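2-Keto-3-deoxy-(6-phospho-)gluconate aldolase (PDB 2R91) is an aldolase of the dihydrodipicolinate synthetase family, built as a TIM barrel and assembled from four copies of the chain. Local coordinates at residues A[206-211]-A[221-226]; A[29-34]-A[200-205]. All coordinates share one frame; numbering follows the deposited sequence.

Contact 1. Residues A[206-211]-A[221-226]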
loop_
_atom_site.group_PDB
_atom_site.type_symbol
_atom_site.label_atom_id
_atom_site.label_comp_id
_atom_site.label_asym_id
_atom_site.label_seq_id
_atom_site.Cartn_x
_atom_site.Cartn_y
_atom_site.Cartn_z
ATOM N N ALA A 206 -18.658 27.604 -4.399
ATOM C CA ALA A 206 -19.886 28.068 -5.071
ATOM C C ALA A 206 -19.526 28.585 -6.465
ATOM O O ALA A 206 -20.253 28.345 -7.412
ATOM C CB ALA A 206 -20.577 29.173 -4.235
ATOM N N GLY A 207 -18.405 29.286 -6.574
ATOM C CA GLY A 207 -17.903 29.724 -7.893
ATOM C C GLY A 207 -17.643 28.547 -8.823
ATOM O O GLY A 207 -18.018 28.578 -10.000
ATOM N N ILE A 208 -17.036 27.484 -8.300
ATOM C CA ILE A 208 -16.841 26.278 -9.123
ATOM C C ILE A 208 -18.164 25.686 -9.568
ATOM O O ILE A 208 -18.341 25.339 -10.739
ATOM C CB ILE A 208 -16.011 25.206 -8.375
ATOM C CG1 ILE A 208 -14.600 25.743 -8.102
ATOM C CG2 ILE A 208 -15.996 23.882 -9.177
ATOM C CD1 ILE A 208 -13.688 24.754 -7.328
ATOM N N ARG A 209 -19.100 25.527 -8.629
ATOM C CA ARG A 209 -20.414 24.956 -8.956
ATOM C C ARG A 209 -21.146 25.794 -10.032
ATOM O O ARG A 209 -21.730 25.243 -10.979
ATOM C CB ARG A 209 -21.301 24.890 -7.684
ATOM C CG ARG A 209 -22.595 24.109 -7.915
ATOM C CD ARG A 209 -23.448 23.964 -6.621
ATOM N NE ARG A 209 -23.781 25.282 -6.077
ATOM C CZ ARG A 209 -24.334 25.492 -4.882
ATOM N NH1 ARG A 209 -24.599 24.462 -4.082
ATOM N NH2 ARG A 209 -24.558 26.737 -4.476
ATOM N N ASP A 210 -21.143 27.114 -9.842
ATOM C CA ASP A 210 -21.732 28.063 -10.809
ATOM C C ASP A 210 -21.107 27.909 -12.191
ATOM O O ASP A 210 -21.796 27.888 -13.219
ATOM C CB ASP A 210 -21.482 29.495 -10.340
ATOM C CG ASP A 210 -22.399 29.912 -9.192
ATOM O OD1 ASP A 210 -23.349 29.161 -8.881
ATOM O OD2 ASP A 210 -22.152 30.983 -8.596
ATOM N N ALA A 211 -19.788 27.796 -12.205
ATOM C CA ALA A 211 -19.064 27.716 -13.454
ATOM C C ALA A 211 -19.411 26.432 -14.171
ATOM O O ALA A 211 -19.679 26.442 -15.360
ATOM C CB ALA A 211 -17.544 27.843 -13.226
ATOM N N ARG A 221 -12.195 24.692 -13.661
ATOM C CA ARG A 221 -10.898 24.063 -13.529
ATOM C C ARG A 221 -9.840 25.019 -12.983
ATOM O O ARG A 221 -9.015 24.648 -12.158
ATOM C CB ARG A 221 -10.437 23.500 -14.882
ATOM C CG ARG A 221 -9.181 22.649 -14.781
ATOM C CD ARG A 221 -9.029 21.821 -16.064
ATOM N NE ARG A 221 -8.782 22.685 -17.213
ATOM C CZ ARG A 221 -9.148 22.392 -18.463
ATOM N NH1 ARG A 221 -9.783 21.258 -18.746
ATOM N NH2 ARG A 221 -8.853 23.227 -19.441
ATOM N N SER A 222 -9.849 26.258 -13.451
ATOM C CA SER A 222 -8.924 27.246 -12.942
ATOM C C SER A 222 -9.105 27.534 -11.437
ATOM O O SER A 222 -8.124 27.643 -10.699
ATOM C CB SER A 222 -9.075 28.553 -13.712
ATOM O OG SER A 222 -8.214 29.521 -13.126
ATOM N N LEU A 223 -10.356 27.695 -11.008
ATOM C CA LEU A 223 -10.668 27.859 -9.580
ATOM C C LEU A 223 -10.190 26.634 -8.786
ATOM O O LEU A 223 -9.585 26.779 -7.741
ATOM C CB LEU A 223 -12.183 28.055 -9.383
ATOM C CG LEU A 223 -12.734 29.385 -9.924
ATOM C CD1 LEU A 223 -14.228 29.433 -9.756
ATOM C CD2 LEU A 223 -12.061 30.565 -9.223
ATOM N N GLN A 224 -10.479 25.442 -9.296
ATOM C CA GLN A 224 -9.960 24.203 -8.690
ATOM C C GLN A 224 -8.447 24.195 -8.478
ATOM O O GLN A 224 -7.935 23.781 -7.411
ATOM C CB GLN A 224 -10.381 22.985 -9.504
ATOM C CG GLN A 224 -9.869 21.637 -8.899
ATOM C CD GLN A 224 -10.558 21.317 -7.576
ATOM O OE1 GLN A 224 -9.958 21.397 -6.493
ATOM N NE2 GLN A 224 -11.807 20.970 -7.660
ATOM N N PHE A 225 -7.703 24.638 -9.485
ATOM C CA PHE A 225 -6.255 24.602 -9.380
ATOM C C PHE A 225 -5.768 25.607 -8.333
ATOM O O PHE A 225 -4.817 25.346 -7.598
ATOM C CB PHE A 225 -5.603 24.895 -10.746
ATOM C CG PHE A 225 -5.729 23.765 -11.746
ATOM C CD1 PHE A 225 -5.947 22.448 -11.324
ATOM C CD2 PHE A 225 -5.590 24.021 -13.126
ATOM C CE1 PHE A 225 -6.062 21.387 -12.273
ATOM C CE2 PHE A 225 -5.695 22.987 -14.064
ATOM C CZ PHE A 225 -5.920 21.669 -13.639
ATOM N N LEU A 226 -6.426 26.756 -8.268
ATOM C CA LEU A 226 -6.120 27.735 -7.225
ATOM C C LEU A 226 -6.341 27.148 -5.822
ATOM O O LEU A 226 -5.527 27.325 -4.921
ATOM C CB LEU A 226 -7.005 28.960 -7.405
ATOM C CG LEU A 226 -6.471 30.223 -6.766
ATOM C CD1 LEU A 226 -5.137 30.687 -7.524
ATOM C CD2 LEU A 226 -7.537 31.294 -6.803
#

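Contact 2. Residues A[29-34]-A[200-205]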
loop_
_atom_site.group_PDB
_atom_site.type_symbol
_atom_site.label_atom_id
_atom_site.label_comp_id
_atom_site.label_asym_id
_atom_site.label_seq_id
_atom_site.Cartn_x
_atom_site.Cartn_y
_atom_site.Cartn_z
ATOM N N THR A 29 -22.723 29.381 5.758
ATOM C CA THR A 29 -24.008 29.080 5.120
ATOM C C THR A 29 -24.528 30.324 4.358
ATOM O O THR A 29 -25.265 30.191 3.390
ATOM C CB THR A 29 -25.086 28.560 6.124
ATOM O OG1 THR A 29 -25.217 29.504 7.177
ATOM C CG2 THR A 29 -24.669 27.205 6.738
ATOM N N SER A 30 -24.130 31.522 4.773
ATOM C CA SER A 30 -24.473 32.711 3.995
ATOM C C SER A 30 -23.733 32.786 2.643
ATOM O O SER A 30 -24.154 33.500 1.722
ATOM C CB SER A 30 -24.224 33.987 4.786
ATOM O OG SER A 30 -22.855 34.370 4.730
ATOM N N LYS A 31 -22.625 32.052 2.540
ATOM C CA LYS A 31 -21.754 32.112 1.379
ATOM C C LYS A 31 -21.865 30.893 0.489
ATOM O O LYS A 31 -21.006 30.679 -0.365
ATOM C CB LYS A 31 -20.307 32.332 1.816
ATOM C CG LYS A 31 -20.088 33.724 2.382
ATOM C CD LYS A 31 -18.638 34.058 2.584
ATOM C CE LYS A 31 -18.496 35.405 3.229
ATOM N NZ LYS A 31 -17.077 35.819 3.309
ATOM N N GLY A 32 -22.916 30.097 0.671
ATOM C CA GLY A 32 -23.173 28.981 -0.241
ATOM C C GLY A 32 -23.182 27.557 0.318
ATOM O O GLY A 32 -23.491 26.602 -0.404
ATOM N N VAL A 33 -22.808 27.387 1.579
ATOM C CA VAL A 33 -22.892 26.053 2.183
ATOM C C VAL A 33 -24.378 25.717 2.398
ATOM O O VAL A 33 -25.105 26.484 3.042
ATOM C CB VAL A 33 -22.113 25.947 3.515
ATOM C CG1 VAL A 33 -22.338 24.565 4.170
ATOM C CG2 VAL A 33 -20.600 26.207 3.278
ATOM N N ASP A 34 -24.796 24.585 1.850
ATOM C CA ASP A 34 -26.181 24.121 1.911
ATOM C C ASP A 34 -26.473 23.303 3.175
ATOM O O ASP A 34 -27.590 23.364 3.715
ATOM C CB ASP A 34 -26.503 23.267 0.689
ATOM C CG ASP A 34 -26.387 24.056 -0.625
ATOM O OD1 ASP A 34 -27.102 25.081 -0.747
ATOM O OD2 ASP A 34 -25.565 23.677 -1.509
ATOM N N TYR A 200 -13.226 27.474 4.739
ATOM C CA TYR A 200 -12.453 28.710 4.556
ATOM C C TYR A 200 -12.724 29.436 3.253
ATOM O O TYR A 200 -12.514 30.638 3.189
ATOM C CB TYR A 200 -10.947 28.469 4.748
ATOM C CG TYR A 200 -10.349 27.279 3.992
ATOM C CD1 TYR A 200 -9.851 27.424 2.696
ATOM C CD2 TYR A 200 -10.200 26.035 4.617
ATOM C CE1 TYR A 200 -9.263 26.327 2.021
ATOM C CE2 TYR A 200 -9.624 24.950 3.965
ATOM C CZ TYR A 200 -9.141 25.112 2.666
ATOM O OH TYR A 200 -8.572 24.034 2.016
ATOM N N LEU A 201 -13.180 28.721 2.224
ATOM C CA LEU A 201 -13.488 29.337 0.926
ATOM C C LEU A 201 -14.773 28.823 0.306
ATOM O O LEU A 201 -14.788 28.366 -0.848
ATOM C CB LEU A 201 -12.297 29.175 -0.077
ATOM C CG LEU A 201 -11.165 30.152 0.192
ATOM C CD1 LEU A 201 -9.849 29.715 -0.510
ATOM C CD2 LEU A 201 -11.597 31.574 -0.228
ATOM N N PRO A 202 -15.895 28.923 1.057
ATOM C CA PRO A 202 -17.171 28.469 0.507
ATOM C C PRO A 202 -17.499 29.212 -0.790
ATOM O O PRO A 202 -18.107 28.635 -1.677
ATOM C CB PRO A 202 -18.194 28.859 1.623
ATOM C CG PRO A 202 -17.506 29.938 2.439
ATOM C CD PRO A 202 -16.038 29.466 2.424
ATOM N N GLU A 203 -17.123 30.488 -0.878
ATOM C CA GLU A 203 -17.453 31.273 -2.074
ATOM C C GLU A 203 -16.696 30.754 -3.296
ATOM O O GLU A 203 -17.170 30.879 -4.400
ATOM C CB GLU A 203 -17.211 32.770 -1.869
ATOM C CG GLU A 203 -15.776 33.200 -1.500
ATOM C CD GLU A 203 -15.482 33.162 0.024
ATOM O OE1 GLU A 203 -15.592 32.111 0.635
ATOM O OE2 GLU A 203 -15.141 34.206 0.615
ATOM N N LEU A 204 -15.517 30.172 -3.082
ATOM C CA LEU A 204 -14.780 29.510 -4.175
ATOM C C LEU A 204 -15.494 28.248 -4.649
ATOM O O LEU A 204 -15.608 27.988 -5.862
ATOM C CB LEU A 204 -13.331 29.214 -3.756
ATOM C CG LEU A 204 -12.299 28.748 -4.827
ATOM C CD1 LEU A 204 -10.880 28.808 -4.308
ATOM C CD2 LEU A 204 -12.549 27.328 -5.248
ATOM N N LEU A 205 -15.994 27.436 -3.712
ATOM C CA LEU A 205 -16.692 26.212 -4.092
ATOM C C LEU A 205 -17.965 26.563 -4.854
ATOM O O LEU A 205 -18.332 25.886 -5.799
ATOM C CB LEU A 205 -17.042 25.352 -2.852
ATOM C CG LEU A 205 -15.888 24.914 -1.935
ATOM C CD1 LEU A 205 -16.397 23.781 -1.006
ATOM C CD2 LEU A 205 -14.662 24.439 -2.742
#

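Contact 1. Residues A[206-211]-A[221-226]
Two successive helices, 202-213 and 217-237, pack side against side through Gly207, Ile208, Leu223 and Gln224, an apolar, buried contact on the outer part of the fold. The short segments run nearly antiparallel, at 159°, with their axes 9.2 Å apart. Ile208 and Leu223 stand level with each other and their side chains slide past one another in opposite directions. The stem of the isoleucine does the touching: Ile208 CG1 rests 3.6 Å from Leu223 CB. With CG1 anti to the carbonyl carbon (chi1 -64°) and the chain then extended, the side chain reaches along the neighbouring helix, and Ile208 CD1 ends against its backbone, 3.8 Å from Gln224 N.

Leucine answers from the other side. Leu223 points toward helix 202-213, and its CD1 lies 3.6 Å from Gly207 C and 3.7 Å from Ile208 N, so that a methyl group presses directly on the main chain. Glycine suits this spot because a beta carbon there would head straight for the same methyl. In the TIM barrel, helix 202-213 follows the eighth strand, 192-193, and lies against strand 2-6, where Ala206 and Arg209 touch Ile3; helix 217-237 is a further layer packed outside it, after a short turn. Branched aliphatic side chains fit such a buried helix-helix interface, since they fill the space between the backbones and bring no polar group with them.

Gln224 offers Ile208 mainly its backbone, with CB close by, and its side chain also touches Val182 and Phe183 of helix 182-187, while Leu223 meets Leu286 at the C-terminus. On the far side of helix 217-237, Arg221 packs on Leu163 of the second subunit and Phe225 on Arg167 of that same neighbouring chain.

Contact 2. Residues A[29-34]-A[200-205]
Lys31 sets the base of its side chain against the CB-CG edge of Pro202, Lys31 CB standing 3.7 Å from Pro202 CG, and then runs on alongside Glu203. Beyond CG the lysine is fully extended, which carries its amine out level with the glutamate carboxylate. Glu203 bends to meet it: CG sits between the backbone N and the carbonyl carbon (chi1 59°), and a bend at chi2 (-87°) turns the carboxylate to run beside the lysine, both chains pointing the same way. Lys31 NZ and Glu203 OE2 form a long salt bridge of 3.7 Å, and Lys31 CD lies 4.0 Å from the same oxygen. Gln251 ties the pair together, its OE1 accepting from Lys31 NZ and its NE2 donating to Glu203 OE1, which probably fixes both charged ends better than their direct attraction does.

Deeper in, Val33 CG2 approaches Pro202 CB at 3.9 Å, and valine also packs on Ala5 of strand 2-6. Between Lys31 and Val33, Gly32 takes a positive phi of 119°, where a beta carbon would jam against the preceding carbonyl oxygen. Proline suits the first turn of helix 202-213, where its missing N-H costs no helical bond; Leu201 is the N-cap residue. The contact thus joins the loop entering the second strand, 35-38, to the start of the helix after the eighth, a seam of the closed TIM barrel.

The centres of contacts 1 and 2 lie about 12 Å apart on the same side of the chain's centre, and helix 202-213 serves both: its first turn in contact 2, its middle in contact 1. Both segments of contact 2 come earlier in the chain than those of contact 1. Contact 2 spans most of the barrel's sequence, whereas contact 1 joins neighbouring helices. A salt bridge connects them directly, Arg209 NH1 to Asp34 OD2 at 2.9 Å. Helix 202-213 thus packs against the loop before strand 35-38 at its start and against helix 217-237 along its middle, between the barrel and the C-terminal helices.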